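Local structure of peptide chain release factor subunit 1 (3IR9) at residues F36-G50 / F153-G165. The protein probably directs termination of translation at the stop codons UAA, UAG and UGA as an archaeal aRF1, of which this is the C-terminal domain. Sequence-based numbering, arbitrary orientation.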
# COMPACT_ATOMS: atom_id res chain seq x y z
N PHE A 36 -17.95 11.77 16.25
CA PHE A 36 -17.30 13.04 16.54
C PHE A 36 -18.15 14.19 16.04
O PHE A 36 -18.37 15.17 16.75
CB PHE A 36 -15.93 13.12 15.88
CG PHE A 36 -15.40 14.52 15.77
CD1 PHE A 36 -15.02 15.22 16.90
CD2 PHE A 36 -15.28 15.13 14.54
CE1 PHE A 36 -14.53 16.51 16.80
CE2 PHE A 36 -14.78 16.42 14.44
CZ PHE A 36 -14.41 17.11 15.57
N PHE A 37 -18.60 14.06 14.79
CA PHE A 37 -19.47 15.05 14.18
C PHE A 37 -20.76 15.23 14.99
O PHE A 37 -21.15 16.35 15.32
CB PHE A 37 -19.80 14.66 12.73
CG PHE A 37 -18.67 14.86 11.75
CD1 PHE A 37 -17.85 15.98 11.80
CD2 PHE A 37 -18.44 13.93 10.73
CE1 PHE A 37 -16.82 16.16 10.89
CE2 PHE A 37 -17.42 14.11 9.81
CZ PHE A 37 -16.60 15.23 9.89
N LYS A 38 -21.42 14.12 15.32
CA LYS A 38 -22.68 14.16 16.05
C LYS A 38 -22.55 14.79 17.43
O LYS A 38 -23.51 15.34 17.96
CB LYS A 38 -23.27 12.75 16.16
CG LYS A 38 -23.75 12.17 14.83
CD LYS A 38 -23.82 10.64 14.85
CE LYS A 38 -25.01 10.12 15.65
NZ LYS A 38 -25.03 8.64 15.67
N GLU A 39 -21.36 14.70 18.01
CA GLU A 39 -21.10 15.31 19.31
C GLU A 39 -20.81 16.79 19.14
O GLU A 39 -21.12 17.61 20.01
CB GLU A 39 -19.90 14.64 19.98
CG GLU A 39 -20.19 13.24 20.47
CD GLU A 39 -21.19 13.23 21.60
OE1 GLU A 39 -21.67 14.33 21.99
OE2 GLU A 39 -21.50 12.13 22.10
N LEU A 40 -20.21 17.12 18.00
CA LEU A 40 -19.85 18.49 17.68
C LEU A 40 -21.09 19.33 17.41
O LEU A 40 -21.26 20.40 17.98
CB LEU A 40 -18.92 18.51 16.46
CG LEU A 40 -18.62 19.85 15.79
CD1 LEU A 40 -18.11 20.89 16.79
CD2 LEU A 40 -17.61 19.63 14.67
N ILE A 41 -21.95 18.82 16.53
CA ILE A 41 -23.18 19.50 16.18
C ILE A 41 -24.03 19.75 17.41
O ILE A 41 -24.47 20.88 17.65
CB ILE A 41 -24.03 18.66 15.21
CG1 ILE A 41 -23.18 18.17 14.04
CG2 ILE A 41 -25.21 19.47 14.71
CD1 ILE A 41 -23.93 17.25 13.11
N ALA A 42 -24.26 18.70 18.19
CA ALA A 42 -25.03 18.79 19.41
C ALA A 42 -24.27 19.64 20.43
O ALA A 42 -24.50 19.53 21.63
CB ALA A 42 -25.31 17.40 19.97
N ASP A 43 -23.37 20.47 19.92
CA ASP A 43 -22.51 21.31 20.75
C ASP A 43 -21.85 20.51 21.86
O ASP A 43 -20.77 19.94 21.68
CB ASP A 43 -23.29 22.49 21.34
CG ASP A 43 -22.83 23.83 20.80
OD1 ASP A 43 -22.12 23.84 19.77
OD2 ASP A 43 -23.16 24.87 21.40
N SER A 44 -22.52 20.49 23.01
CA SER A 44 -22.03 19.82 24.21
C SER A 44 -20.72 20.40 24.76
O SER A 44 -20.57 20.56 25.97
CB SER A 44 -21.96 18.29 24.02
OG SER A 44 -21.61 17.91 22.70
N GLY A 45 -19.79 20.74 23.87
CA GLY A 45 -18.46 21.10 24.30
C GLY A 45 -17.74 19.82 24.70
O GLY A 45 -16.86 19.83 25.56
N LYS A 46 -18.13 18.72 24.07
CA LYS A 46 -17.56 17.41 24.37
C LYS A 46 -16.71 16.93 23.20
O LYS A 46 -16.54 15.73 23.01
CB LYS A 46 -18.67 16.41 24.65
CG LYS A 46 -19.40 16.66 25.95
CD LYS A 46 -20.49 15.63 26.20
CE LYS A 46 -19.93 14.22 26.38
NZ LYS A 46 -19.73 13.50 25.09
N VAL A 47 -16.20 17.87 22.43
CA VAL A 47 -15.33 17.54 21.31
C VAL A 47 -14.10 18.42 21.37
O VAL A 47 -14.00 19.30 22.21
CB VAL A 47 -16.01 17.76 19.96
CG1 VAL A 47 -17.38 17.10 19.94
CG2 VAL A 47 -16.11 19.24 19.64
N ALA A 48 -13.18 18.17 20.46
CA ALA A 48 -11.95 18.94 20.38
C ALA A 48 -11.18 18.45 19.17
O ALA A 48 -11.18 17.26 18.87
CB ALA A 48 -11.13 18.79 21.63
N TYR A 49 -10.53 19.37 18.48
CA TYR A 49 -9.80 19.03 17.27
C TYR A 49 -8.60 19.95 17.09
O TYR A 49 -8.53 21.02 17.69
CB TYR A 49 -10.74 19.08 16.06
CG TYR A 49 -11.66 20.29 16.05
CD1 TYR A 49 -11.26 21.48 15.44
CD2 TYR A 49 -12.91 20.24 16.65
CE1 TYR A 49 -12.09 22.58 15.43
CE2 TYR A 49 -13.75 21.35 16.64
CZ TYR A 49 -13.33 22.51 16.03
OH TYR A 49 -14.16 23.61 16.02
N GLY A 50 -7.65 19.52 16.28
CA GLY A 50 -6.44 20.29 16.09
C GLY A 50 -5.38 19.91 17.11
O GLY A 50 -5.69 19.53 18.24
N PHE A 153 -10.07 19.56 10.38
CA PHE A 153 -9.69 19.43 11.79
C PHE A 153 -8.22 19.13 12.07
O PHE A 153 -7.89 18.59 13.12
CB PHE A 153 -10.54 18.35 12.47
CG PHE A 153 -12.02 18.59 12.37
CD1 PHE A 153 -12.83 17.68 11.71
CD2 PHE A 153 -12.59 19.71 12.94
CE1 PHE A 153 -14.18 17.89 11.62
CE2 PHE A 153 -13.95 19.93 12.86
CZ PHE A 153 -14.75 19.02 12.20
N GLY A 154 -7.34 19.47 11.14
CA GLY A 154 -5.92 19.24 11.34
C GLY A 154 -5.56 17.77 11.37
O GLY A 154 -4.41 17.41 11.59
N GLY A 155 -6.54 16.91 11.13
CA GLY A 155 -6.30 15.48 11.09
C GLY A 155 -6.12 14.91 12.48
O GLY A 155 -5.50 13.87 12.67
N ILE A 156 -6.68 15.63 13.46
CA ILE A 156 -6.61 15.26 14.86
C ILE A 156 -7.87 15.77 15.56
O ILE A 156 -8.04 16.96 15.76
CB ILE A 156 -5.41 15.93 15.56
CG1 ILE A 156 -4.09 15.53 14.90
CG2 ILE A 156 -5.40 15.59 17.05
CD1 ILE A 156 -2.87 16.08 15.61
N ALA A 157 -8.77 14.86 15.92
CA ALA A 157 -9.99 15.25 16.59
C ALA A 157 -10.14 14.45 17.88
O ALA A 157 -9.27 13.65 18.22
CB ALA A 157 -11.19 15.04 15.69
N ALA A 158 -11.23 14.68 18.59
CA ALA A 158 -11.50 13.92 19.81
C ALA A 158 -12.90 14.17 20.35
O ALA A 158 -13.40 15.30 20.34
CB ALA A 158 -10.45 14.23 20.88
N ILE A 159 -13.53 13.10 20.80
CA ILE A 159 -14.73 13.20 21.61
C ILE A 159 -14.29 13.14 23.06
O ILE A 159 -13.47 12.29 23.44
CB ILE A 159 -15.70 12.05 21.31
CG1 ILE A 159 -16.11 12.07 19.83
CG2 ILE A 159 -16.92 12.14 22.22
CD1 ILE A 159 -16.74 10.77 19.36
N LEU A 160 -14.80 14.05 23.88
CA LEU A 160 -14.36 14.16 25.26
C LEU A 160 -15.31 13.43 26.21
O LEU A 160 -16.46 13.15 25.86
CB LEU A 160 -14.23 15.63 25.65
CG LEU A 160 -13.59 16.54 24.61
CD1 LEU A 160 -13.45 17.97 25.12
CD2 LEU A 160 -12.25 15.97 24.18
N ARG A 161 -14.80 13.11 27.39
CA ARG A 161 -15.61 12.48 28.43
C ARG A 161 -16.52 13.52 29.09
O ARG A 161 -17.65 13.22 29.46
CB ARG A 161 -14.71 11.82 29.48
CG ARG A 161 -14.03 10.55 29.01
CD ARG A 161 -12.82 10.20 29.87
NE ARG A 161 -12.26 8.89 29.52
CZ ARG A 161 -11.00 8.53 29.73
NH1 ARG A 161 -10.16 9.38 30.30
NH2 ARG A 161 -10.59 7.32 29.38
N TYR A 162 -16.00 14.73 29.21
CA TYR A 162 -16.74 15.86 29.76
C TYR A 162 -16.40 17.19 29.06
O TYR A 162 -15.48 17.26 28.24
CB TYR A 162 -16.57 15.96 31.29
CG TYR A 162 -15.13 15.90 31.81
CD1 TYR A 162 -14.51 17.03 32.34
CD2 TYR A 162 -14.40 14.71 31.80
CE1 TYR A 162 -13.21 16.99 32.82
CE2 TYR A 162 -13.10 14.66 32.28
CZ TYR A 162 -12.51 15.80 32.79
OH TYR A 162 -11.21 15.75 33.27
N ASN A 163 -17.15 18.24 29.37
CA ASN A 163 -16.89 19.57 28.81
C ASN A 163 -15.86 20.34 29.62
O ASN A 163 -16.16 20.89 30.68
CB ASN A 163 -18.19 20.38 28.69
CG ASN A 163 -18.00 21.71 27.96
OD1 ASN A 163 -16.93 21.98 27.41
ND2 ASN A 163 -19.04 22.54 27.95
N THR A 164 -14.63 20.38 29.13
CA THR A 164 -13.58 21.16 29.77
C THR A 164 -13.76 22.62 29.42
O THR A 164 -13.18 23.50 30.06
CB THR A 164 -12.18 20.71 29.31
OG1 THR A 164 -12.10 20.78 27.88
CG2 THR A 164 -11.90 19.28 29.75
N GLY A 165 -14.56 22.88 28.39
CA GLY A 165 -14.74 24.22 27.86
C GLY A 165 -13.50 24.61 27.09
O GLY A 165 -13.57 25.35 26.11
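The ring of Phe153 is wedged among Phe36, Phe37, Leu40 and Tyr49. Phe36 turns its edge to one Phe153 face, with Phe36 CE2 3.2 Å from Phe153 CE1 and the planes at 89°. Phe153 in turn points its own edge at a face of Tyr49. Phe153 CD2 sits 3.3 Å from Tyr49 CG, above the outer part of the Tyr49 ring. Phe37 and Phe153 meet at their ring edges, and Leu40 adds CD2, 3.8 Å from Phe153 CZ. With an alanine at Phe153, a gap is likely to open between helix 10-41 and Tyr49, and the edge of Phe36 would lose the face it meets. Ala157 CB lies over the centre of one Phe36 ring face, 3.8 Å from Phe36 CE1, a CH-pi contact. Phe36 reaches there because its CG is anti to the backbone N (chi1 161°).

Beneath the rings, strands 47-49 and 156-160 pair antiparallel. Strand 47-49 is the outermost strand, within this chain, of the mixed sheet of eRF1 domain 3. The end of helix 10-41 packs over the face carrying Tyr49, Ala157 and Ile159. Leu160 N gives a straight bond to Lys46 O, 2.6 Å, and Gly50 N binds Ile156 O, also 2.6 Å. On the other face, Ala48 CB meets Leu160 CD2 at 4.0 Å, and helix 51-58 covers Ala48. A type I' turn from Phe153 to Ile156 leads into strand 156-160, whose other edge pairs with strand 63-69.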